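Glycosyl hydrolase family 26 (Bacteroides ovatus, PDB 4ZXO) hydrolyses beta-mannans as a family 26 beta-mannanase and takes part in galactomannan breakdown, probably by cleaving beta-1,4 bonds between mannose units of the backbone. Local coordinates at residues F63-I68 with F81-Y87; L156-R162 with N202-S208; W188-N192 with D227-V231. All blocks are in the same frame, centred on the assembly; numbering follows the deposited sequence. Where two conformers were deposited one is given.

Contact 1 of 3, residues F63-I68 with F81-Y87; sequences FDLGEI and FAHLREY
D64 OD1 is gripped by S101 OG and H103 ND1, while N75 ND2 bonds to D64 O and L84 CD1 only packs beside that oxygen at 3.5 Å. The second carboxylate oxygen, D64 OD2, accepts from G66 N at 2.8 Å, which makes an Asx turn. D64 is thus tied to S101 of strand 97-101, to H103 and to the following turn, and only its backbone side meets the helix. No hydrogen bond crosses between the two segments, and the contact is mainly apolar. L84 spreads its two methyls. CD1 lies near L65 CD2, and CD2 meets the F63 ring at CD1, 3.6 Å away. The far end of that ring reaches the next helical turn, where F63 CZ is 3.7 Å from Y87 CB. The two aromatic side chains cross at about a right angle. At the other end, I68 covers one face of the F81 ring. Its CG1 stands 4.0 Å from the F81 ring centroid and 12° off the normal, a CH-pi contact. CG1 of I68 is anti to the backbone N (chi1 -160°), which lays the branch over the ring. F81 CZ also pushes up to I68 CA at 3.4 Å. The type II turn L65-I68 curls around this ring and brings G66 O to its edge. Strand 60-64 and helix 81-93 packed in this way are a beta-alpha unit of the TIM barrel.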
loop_
_atom_site.group_PDB
_atom_site.type_symbol
_atom_site.label_atom_id
_atom_site.label_comp_id
_atom_site.label_asym_id
_atom_site.label_seq_id
_atom_site.Cartn_x
_atom_site.Cartn_y
_atom_site.Cartn_z
ATOM N N PHE A 63 2.601 4.910 -4.139
ATOM C CA PHE A 63 3.102 4.959 -5.501
ATOM C C PHE A 63 3.603 3.567 -5.833
ATOM O O PHE A 63 3.719 2.731 -4.942
ATOM C CB PHE A 63 4.232 6.007 -5.678
ATOM C CG PHE A 63 3.882 7.389 -5.149
ATOM C CD1 PHE A 63 3.210 8.324 -5.956
ATOM C CD2 PHE A 63 4.200 7.725 -3.843
ATOM C CE1 PHE A 63 2.880 9.555 -5.453
ATOM C CE2 PHE A 63 3.896 8.981 -3.307
ATOM C CZ PHE A 63 3.217 9.903 -4.117
ATOM N N ASP A 64 3.929 3.320 -7.099
ATOM C CA ASP A 64 4.347 1.961 -7.503
ATOM C C ASP A 64 5.731 1.974 -8.082
ATOM O O ASP A 64 6.112 2.901 -8.802
ATOM C CB ASP A 64 3.349 1.389 -8.502
ATOM C CG ASP A 64 3.355 -0.149 -8.509
ATOM O OD1 ASP A 64 2.546 -0.726 -7.749
ATOM O OD2 ASP A 64 4.221 -0.778 -9.172
ATOM N N LEU A 65 6.506 0.949 -7.721
ATOM C CA LEU A 65 7.876 0.814 -8.234
ATOM C C LEU A 65 7.990 -0.134 -9.444
ATOM O O LEU A 65 9.083 -0.367 -9.933
ATOM C CB LEU A 65 8.818 0.358 -7.133
ATOM C CG LEU A 65 8.912 1.308 -5.964
ATOM C CD1 LEU A 65 9.931 0.793 -4.928
ATOM C CD2 LEU A 65 9.220 2.774 -6.415
ATOM N N GLY A 66 6.865 -0.627 -9.954
ATOM C CA GLY A 66 6.910 -1.530 -11.089
ATOM C C GLY A 66 7.717 -0.939 -12.224
ATOM O O GLY A 66 7.518 0.232 -12.609
ATOM N N GLU A 67 8.626 -1.771 -12.745
ATOM C CA GLU A 67 9.607 -1.498 -13.837
ATOM C C GLU A 67 10.867 -0.814 -13.351
ATOM O O GLU A 67 11.793 -0.646 -14.132
ATOM C CB GLU A 67 8.991 -0.731 -15.028
ATOM C CG GLU A 67 7.832 -1.514 -15.646
ATOM C CD GLU A 67 7.368 -0.942 -16.961
ATOM O OE1 GLU A 67 8.059 -0.092 -17.577
ATOM O OE2 GLU A 67 6.317 -1.372 -17.435
ATOM N N ILE A 68 11.003 -0.500 -12.060
ATOM C CA ILE A 68 12.317 -0.045 -11.591
ATOM C C ILE A 68 13.351 -1.106 -11.865
ATOM O O ILE A 68 14.532 -0.777 -12.158
ATOM C CB ILE A 68 12.295 0.373 -10.092
ATOM C CG1 ILE A 68 13.519 1.309 -9.793
ATOM C CG2 ILE A 68 12.247 -0.879 -9.170
ATOM C CD1 ILE A 68 13.322 2.169 -8.602
ATOM N N PHE A 81 10.832 7.968 -11.867
ATOM C CA PHE A 81 11.308 7.686 -10.532
ATOM C C PHE A 81 11.825 8.952 -9.875
ATOM O O PHE A 81 11.705 9.107 -8.654
ATOM C CB PHE A 81 12.379 6.587 -10.568
ATOM C CG PHE A 81 11.816 5.275 -11.027
ATOM C CD1 PHE A 81 10.832 4.653 -10.273
ATOM C CD2 PHE A 81 12.208 4.703 -12.245
ATOM C CE1 PHE A 81 10.251 3.469 -10.707
ATOM C CE2 PHE A 81 11.611 3.546 -12.715
ATOM C CZ PHE A 81 10.623 2.906 -11.924
ATOM N N ALA A 82 12.389 9.879 -10.648
ATOM C CA ALA A 82 12.860 11.115 -10.030
ATOM C C ALA A 82 11.656 11.939 -9.507
ATOM O O ALA A 82 11.731 12.593 -8.436
ATOM C CB ALA A 82 13.689 11.925 -11.017
ATOM N N HIS A 83 10.526 11.889 -10.229
ATOM C CA HIS A 83 9.293 12.542 -9.698
ATOM C C HIS A 83 8.751 11.828 -8.478
ATOM O O HIS A 83 8.386 12.489 -7.484
ATOM C CB HIS A 83 8.174 12.593 -10.742
ATOM C CG HIS A 83 8.234 13.807 -11.620
ATOM N ND1 HIS A 83 7.841 13.783 -12.944
ATOM C CD2 HIS A 83 8.525 15.114 -11.323
ATOM C CE1 HIS A 83 7.920 15.013 -13.441
ATOM N NE2 HIS A 83 8.359 15.835 -12.490
ATOM N N LEU A 84 8.717 10.487 -8.502
ATOM C CA LEU A 84 8.260 9.747 -7.303
ATOM C C LEU A 84 9.093 10.163 -6.096
ATOM O O LEU A 84 8.562 10.387 -4.991
ATOM C CB LEU A 84 8.394 8.236 -7.485
ATOM C CG LEU A 84 7.440 7.647 -8.531
ATOM C CD1 LEU A 84 7.573 6.117 -8.575
ATOM C CD2 LEU A 84 5.992 8.019 -8.210
ATOM N N ARG A 85 10.419 10.247 -6.270
ATOM C CA ARG A 85 11.236 10.653 -5.122
ATOM C C ARG A 85 10.877 12.047 -4.607
ATOM O O ARG A 85 10.734 12.264 -3.418
ATOM C CB ARG A 85 12.715 10.599 -5.460
ATOM C CG ARG A 85 13.579 11.093 -4.350
ATOM C CD ARG A 85 15.026 11.040 -4.798
ATOM N NE ARG A 85 15.449 9.752 -5.340
ATOM C CZ ARG A 85 15.696 9.490 -6.620
ATOM N NH1 ARG A 85 15.565 10.448 -7.530
ATOM N NH2 ARG A 85 16.073 8.251 -6.990
ATOM N N GLU A 86 10.616 12.982 -5.507
ATOM C CA GLU A 86 10.149 14.310 -5.092
ATOM C C GLU A 86 8.842 14.257 -4.326
ATOM O O GLU A 86 8.705 14.885 -3.278
ATOM C CB GLU A 86 9.926 15.197 -6.301
ATOM C CG GLU A 86 11.105 15.819 -6.867
ATOM C CD GLU A 86 10.700 16.858 -7.931
ATOM O OE1 GLU A 86 9.576 16.772 -8.476
ATOM O OE2 GLU A 86 11.475 17.787 -8.191
ATOM N N TYR A 87 7.885 13.474 -4.833
ATOM C CA TYR A 87 6.568 13.441 -4.195
ATOM C C TYR A 87 6.689 12.827 -2.821
ATOM O O TYR A 87 5.968 13.221 -1.880
ATOM C CB TYR A 87 5.528 12.670 -5.008
ATOM C CG TYR A 87 5.409 13.154 -6.424
ATOM C CD1 TYR A 87 5.652 14.499 -6.759
ATOM C CD2 TYR A 87 5.047 12.259 -7.463
ATOM C CE1 TYR A 87 5.562 14.923 -8.094
ATOM C CE2 TYR A 87 4.953 12.688 -8.789
ATOM C CZ TYR A 87 5.183 14.013 -9.096
ATOM O OH TYR A 87 5.082 14.444 -10.392
#

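Contact 2 of 3, residues L156-R162 with N202-S208; sequences LIPVVFR and NVLLAYS
R162 NH1 donates to S208 OG at 3.0 Å, nearly straight (161°), and the hydroxyl lies close to the guanidinium plane. The same NH1 forms a salt bridge to D235, and NH2 forms one to E270. The R162 chain bends at chi3 (63°), which turns the guanidinium toward the serine. These groups stand at the C-terminal ends of neighbouring parallel strands of the TIM barrel, where such enzymes have their active site. Cut back to an alanine, R162 would probably leave S208 OG without this donor and D235 and E270 without the guanidinium that ties them together. Below this, strands 159-162 and 203-207 pair in parallel. L204 N donates to V159 O, F161 N to L204 O at 2.8 Å, and A206 N to F161 O. At the start of the pairing V159 N donates to N202 O. The N202 side chain adds a bond from ND2 to I157 O at 2.9 Å, with the nitrogen 44° above the carbonyl plane. ND2 also bonds to L146 O. L156 CB packs on N202 CB. On the face of V160 and L204, V160 CG1 meets A206 CB at 3.6 Å. The opposite face, with V159 and V203, looks toward the helices. There F161 and L205 lie side by side, and F161 CD2 touches L205 CD2 at 3.7 Å.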
loop_
_atom_site.group_PDB
_atom_site.type_symbol
_atom_site.label_atom_id
_atom_site.label_comp_id
_atom_site.label_asym_id
_atom_site.label_seq_id
_atom_site.Cartn_x
_atom_site.Cartn_y
_atom_site.Cartn_z
ATOM N N LEU A 156 16.681 9.388 6.268
ATOM C CA LEU A 156 15.958 8.405 5.433
ATOM C C LEU A 156 14.453 8.498 5.728
ATOM O O LEU A 156 14.017 8.619 6.883
ATOM C CB LEU A 156 16.448 6.958 5.684
ATOM C CG LEU A 156 17.760 6.437 5.025
ATOM C CD1 LEU A 156 18.097 4.981 5.427
ATOM C CD2 LEU A 156 17.728 6.425 3.520
ATOM N N ILE A 157 13.656 8.451 4.677
ATOM C CA ILE A 157 12.186 8.580 4.836
ATOM C C ILE A 157 11.601 7.198 4.979
ATOM O O ILE A 157 11.791 6.338 4.083
ATOM C CB ILE A 157 11.616 9.316 3.646
ATOM C CG1 ILE A 157 12.133 10.774 3.699
ATOM C CG2 ILE A 157 10.072 9.236 3.647
ATOM C CD1 ILE A 157 11.925 11.494 2.380
ATOM N N PRO A 158 10.873 6.952 6.097
ATOM C CA PRO A 158 10.236 5.638 6.281
ATOM C C PRO A 158 9.189 5.410 5.191
ATOM O O PRO A 158 8.503 6.339 4.754
ATOM C CB PRO A 158 9.567 5.725 7.669
ATOM C CG PRO A 158 10.304 6.815 8.361
ATOM C CD PRO A 158 10.611 7.831 7.244
ATOM N N VAL A 159 9.082 4.177 4.743
ATOM C CA VAL A 159 8.071 3.772 3.750
ATOM C C VAL A 159 7.456 2.444 4.160
ATOM O O VAL A 159 8.142 1.587 4.706
ATOM C CB VAL A 159 8.747 3.619 2.326
ATOM C CG1 VAL A 159 7.906 2.793 1.341
ATOM C CG2 VAL A 159 9.090 5.017 1.830
ATOM N N VAL A 160 6.152 2.298 3.945
ATOM C CA VAL A 160 5.532 0.971 4.070
ATOM C C VAL A 160 5.603 0.314 2.704
ATOM O O VAL A 160 4.915 0.737 1.784
ATOM C CB VAL A 160 4.088 1.035 4.564
ATOM C CG1 VAL A 160 3.437 -0.390 4.598
ATOM C CG2 VAL A 160 4.049 1.712 5.949
ATOM N N PHE A 161 6.437 -0.710 2.562
ATOM C CA PHE A 161 6.649 -1.352 1.263
ATOM C C PHE A 161 5.771 -2.622 1.234
ATOM O O PHE A 161 5.763 -3.411 2.213
ATOM C CB PHE A 161 8.117 -1.688 1.103
ATOM C CG PHE A 161 8.483 -2.369 -0.194
ATOM C CD1 PHE A 161 8.034 -1.874 -1.418
ATOM C CD2 PHE A 161 9.353 -3.474 -0.183
ATOM C CE1 PHE A 161 8.381 -2.521 -2.627
ATOM C CE2 PHE A 161 9.742 -4.088 -1.403
ATOM C CZ PHE A 161 9.266 -3.603 -2.612
ATOM N N ARG A 162 4.994 -2.770 0.167
ATOM C CA ARG A 162 3.932 -3.789 0.099
ATOM C C ARG A 162 4.072 -4.601 -1.164
ATOM O O ARG A 162 3.214 -4.505 -2.066
ATOM C CB ARG A 162 2.561 -3.051 0.145
ATOM C CG ARG A 162 1.383 -3.936 0.299
ATOM C CD ARG A 162 0.121 -3.093 0.470
ATOM N NE ARG A 162 -0.172 -2.278 -0.700
ATOM C CZ ARG A 162 -1.012 -2.654 -1.692
ATOM N NH1 ARG A 162 -1.552 -3.889 -1.701
ATOM N NH2 ARG A 162 -1.247 -1.831 -2.723
ATOM N N ASN A 202 14.772 1.864 6.479
ATOM C CA ASN A 202 13.603 2.739 6.455
ATOM C C ASN A 202 12.375 2.055 5.862
ATOM O O ASN A 202 11.487 2.737 5.349
ATOM C CB ASN A 202 13.918 4.028 5.657
ATOM C CG ASN A 202 14.386 3.765 4.235
ATOM O OD1 ASN A 202 15.096 2.787 3.946
ATOM N ND2 ASN A 202 13.991 4.649 3.326
ATOM N N VAL A 203 12.267 0.728 5.966
ATOM C CA VAL A 203 11.113 0.046 5.433
ATOM C C VAL A 203 10.336 -0.744 6.486
ATOM O O VAL A 203 10.935 -1.447 7.301
ATOM C CB VAL A 203 11.547 -0.884 4.299
ATOM C CG1 VAL A 203 10.355 -1.576 3.684
ATOM C CG2 VAL A 203 12.222 -0.067 3.250
ATOM N N LEU A 204 9.019 -0.610 6.430
ATOM C CA LEU A 204 8.082 -1.501 7.116
ATOM C C LEU A 204 7.452 -2.357 6.033
ATOM O O LEU A 204 7.070 -1.821 5.006
ATOM C CB LEU A 204 6.982 -0.733 7.837
ATOM C CG LEU A 204 7.567 0.209 8.901
ATOM C CD1 LEU A 204 6.465 1.004 9.548
ATOM C CD2 LEU A 204 8.335 -0.595 9.946
ATOM N N LEU A 205 7.293 -3.647 6.259
ATOM C CA LEU A 205 6.723 -4.516 5.212
ATOM C C LEU A 205 5.262 -4.830 5.465
ATOM O O LEU A 205 4.894 -5.203 6.581
ATOM C CB LEU A 205 7.533 -5.845 5.136
ATOM C CG LEU A 205 8.952 -5.639 4.630
ATOM C CD1 LEU A 205 9.702 -6.985 4.647
ATOM C CD2 LEU A 205 9.004 -4.989 3.218
ATOM N N ALA A 206 4.414 -4.722 4.444
ATOM C CA ALA A 206 2.980 -4.991 4.611
ATOM C C ALA A 206 2.570 -6.188 3.747
ATOM O O ALA A 206 2.934 -6.281 2.549
ATOM C CB ALA A 206 2.126 -3.742 4.202
ATOM N N TYR A 207 1.790 -7.049 4.370
ATOM C CA TYR A 207 1.224 -8.249 3.782
ATOM C C TYR A 207 -0.197 -7.940 3.363
ATOM O O TYR A 207 -0.926 -7.315 4.147
ATOM C CB TYR A 207 1.274 -9.330 4.856
ATOM C CG TYR A 207 0.754 -10.713 4.582
ATOM C CD1 TYR A 207 1.513 -11.633 3.840
ATOM C CD2 TYR A 207 -0.442 -11.158 5.187
ATOM C CE1 TYR A 207 1.079 -12.949 3.665
ATOM C CE2 TYR A 207 -0.897 -12.459 5.018
ATOM C CZ TYR A 207 -0.103 -13.376 4.284
ATOM O OH TYR A 207 -0.490 -14.672 4.068
ATOM N N SER A 208 -0.629 -8.309 2.145
ATOM C CA SER A 208 -1.926 -7.757 1.668
ATOM C C SER A 208 -2.667 -8.627 0.642
ATOM O O SER A 208 -2.870 -8.232 -0.513
ATOM C CB SER A 208 -1.713 -6.316 1.105
ATOM O OG SER A 208 -0.838 -6.264 -0.016
#

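Contact 3 of 3, residues W188-N192 with D227-V231; sequences WRMTN and DIIDV
I229 stands over one face of the W188 indole. Its CD1 is 3.7 Å from the centroid of the W188 six-membered ring and 14° off the ring normal, a CH-pi contact. The two side chains cross at about a right angle, and only the terminal CD1 of I229 sits over the ring. A bend at chi2 (-59°) brings CD1 there. I228 comes in beside it at a slant. Its CG2 approaches W188 CE3 at 4.1 Å. The other branch of I228 runs across the helix surface, with CD1 on R189 CG at 3.7 Å and CG1 4.1 Å from N192 ND2. I228 therefore spans one helical turn, from W188 to N192. In the TIM barrel this helix, 181-197, follows strand 159-162 and leads to strand 203-207, and the 227-231 segment runs into strand 231-235. L205 of strand 203-207 touches both W188 and I228 from the sheet side. The indole is held elsewhere too: W188 NE1 bonds to Y184 OH, and W164 meets the ring edge-to-face. No hydrogen bond joins the helix segment to 227-231. R189 lies at the exposed margin, where its aliphatic CG does the touching.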
loop_
_atom_site.group_PDB
_atom_site.type_symbol
_atom_site.label_atom_id
_atom_site.label_comp_id
_atom_site.label_asym_id
_atom_site.label_seq_id
_atom_site.Cartn_x
_atom_site.Cartn_y
_atom_site.Cartn_z
ATOM N N TRP A 188 9.372 -13.617 -0.041
ATOM C CA TRP A 188 9.448 -12.669 1.036
ATOM C C TRP A 188 10.775 -12.722 1.755
ATOM O O TRP A 188 11.355 -11.660 2.034
ATOM C CB TRP A 188 8.345 -12.930 2.032
ATOM C CG TRP A 188 7.025 -12.268 1.658
ATOM C CD1 TRP A 188 5.911 -12.860 1.129
ATOM C CD2 TRP A 188 6.710 -10.880 1.815
ATOM N NE1 TRP A 188 4.914 -11.927 0.962
ATOM C CE2 TRP A 188 5.367 -10.709 1.401
ATOM C CE3 TRP A 188 7.426 -9.764 2.291
ATOM C CZ2 TRP A 188 4.733 -9.468 1.413
ATOM C CZ3 TRP A 188 6.771 -8.514 2.326
ATOM C CH2 TRP A 188 5.444 -8.382 1.897
ATOM N N ARG A 189 11.289 -13.916 2.033
ATOM C CA ARG A 189 12.581 -13.991 2.680
ATOM C C ARG A 189 13.712 -13.418 1.832
ATOM O O ARG A 189 14.577 -12.682 2.358
ATOM C CB ARG A 189 12.865 -15.433 3.061
ATOM C CG ARG A 189 11.963 -15.875 4.233
ATOM C CD ARG A 189 12.552 -17.046 4.989
ATOM N NE ARG A 189 12.794 -18.138 4.070
ATOM C CZ ARG A 189 11.908 -19.088 3.728
ATOM N NH1 ARG A 189 12.307 -20.008 2.856
ATOM N NH2 ARG A 189 10.678 -19.148 4.284
ATOM N N MET A 190 13.713 -13.711 0.531
ATOM C CA MET A 190 14.697 -13.080 -0.387
ATOM C C MET A 190 14.593 -11.574 -0.386
ATOM O O MET A 190 15.583 -10.864 -0.364
ATOM C CB MET A 190 14.507 -13.564 -1.833
ATOM C CG MET A 190 14.918 -14.975 -2.055
ATOM S SD MET A 190 14.223 -15.646 -3.601
ATOM C CE MET A 190 14.850 -14.508 -4.821
ATOM N N THR A 191 13.360 -11.065 -0.419
ATOM C CA THR A 191 13.178 -9.610 -0.404
ATOM C C THR A 191 13.727 -9.004 0.881
ATOM O O THR A 191 14.495 -8.040 0.857
ATOM C CB THR A 191 11.698 -9.291 -0.537
ATOM O OG1 THR A 191 11.174 -9.888 -1.748
ATOM C CG2 THR A 191 11.428 -7.752 -0.535
ATOM N N ASN A 192 13.326 -9.582 2.004
ATOM C CA ASN A 192 13.793 -9.043 3.289
ATOM C C ASN A 192 15.292 -9.156 3.395
ATOM O O ASN A 192 15.957 -8.222 3.854
ATOM C CB ASN A 192 13.109 -9.780 4.418
ATOM C CG ASN A 192 13.518 -9.277 5.763
ATOM O OD1 ASN A 192 13.265 -8.118 6.113
ATOM N ND2 ASN A 192 14.137 -10.158 6.557
ATOM N N ASP A 227 8.695 -11.979 12.044
ATOM C CA ASP A 227 10.004 -11.334 11.973
ATOM C C ASP A 227 10.234 -10.598 10.624
ATOM O O ASP A 227 11.250 -9.903 10.432
ATOM C CB ASP A 227 11.094 -12.398 12.176
ATOM C CG ASP A 227 11.042 -13.507 11.120
ATOM O OD1 ASP A 227 9.938 -13.919 10.668
ATOM O OD2 ASP A 227 12.135 -13.979 10.750
ATOM N N ILE A 228 9.306 -10.779 9.684
ATOM C CA ILE A 228 9.410 -10.142 8.371
ATOM C C ILE A 228 8.328 -9.079 8.211
ATOM O O ILE A 228 8.605 -7.965 7.757
ATOM C CB ILE A 228 9.308 -11.217 7.243
ATOM C CG1 ILE A 228 10.583 -12.080 7.272
ATOM C CG2 ILE A 228 9.132 -10.574 5.883
ATOM C CD1 ILE A 228 10.529 -13.273 6.368
ATOM N N ILE A 229 7.090 -9.425 8.567
ATOM C CA ILE A 229 5.944 -8.557 8.285
ATOM C C ILE A 229 5.727 -7.599 9.449
ATOM O O ILE A 229 5.809 -7.985 10.611
ATOM C CB ILE A 229 4.664 -9.377 8.044
ATOM C CG1 ILE A 229 4.833 -10.289 6.787
ATOM C CG2 ILE A 229 3.451 -8.428 7.867
ATOM C CD1 ILE A 229 5.142 -9.477 5.461
ATOM N N ASP A 230 5.461 -6.346 9.120
ATOM C CA ASP A 230 5.140 -5.311 10.123
ATOM C C ASP A 230 3.671 -4.882 10.125
ATOM O O ASP A 230 3.173 -4.438 11.162
ATOM C CB ASP A 230 6.003 -4.068 9.878
ATOM C CG ASP A 230 7.439 -4.397 9.940
ATOM O OD1 ASP A 230 7.884 -4.821 11.018
ATOM O OD2 ASP A 230 8.140 -4.293 8.939
ATOM N N VAL A 231 2.990 -4.982 8.975
ATOM C CA VAL A 231 1.609 -4.477 8.857
ATOM C C VAL A 231 0.769 -5.544 8.183
ATOM O O VAL A 231 1.168 -6.064 7.129
ATOM C CB VAL A 231 1.546 -3.198 8.004
ATOM C CG1 VAL A 231 0.062 -2.750 7.794
ATOM C CG2 VAL A 231 2.445 -2.100 8.626
#

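Overall arrangement
All three contacts belong to one TIM barrel. Contact 2 is deepest, with its centre about 9 Å from that of the chain. The centres of contacts 1 and 3 lie about 14 and 15 Å out; both are largely buried, but contact 3 has an exposed margin. Contact 2 joins strand to strand by backbone bonds and ends in charged groups. The other two set helix against strand end or loop with apolar and CH-pi contacts. Contacts 2 and 3 meet directly: D230 N lies 2.8 Å from L205 O, probably hydrogen-bonded. Contact 1 reaches the same sheet, with strand 97-101 between its strand and 159-162. Nearest atoms of contacts 1 and 3 are about 10 Å apart.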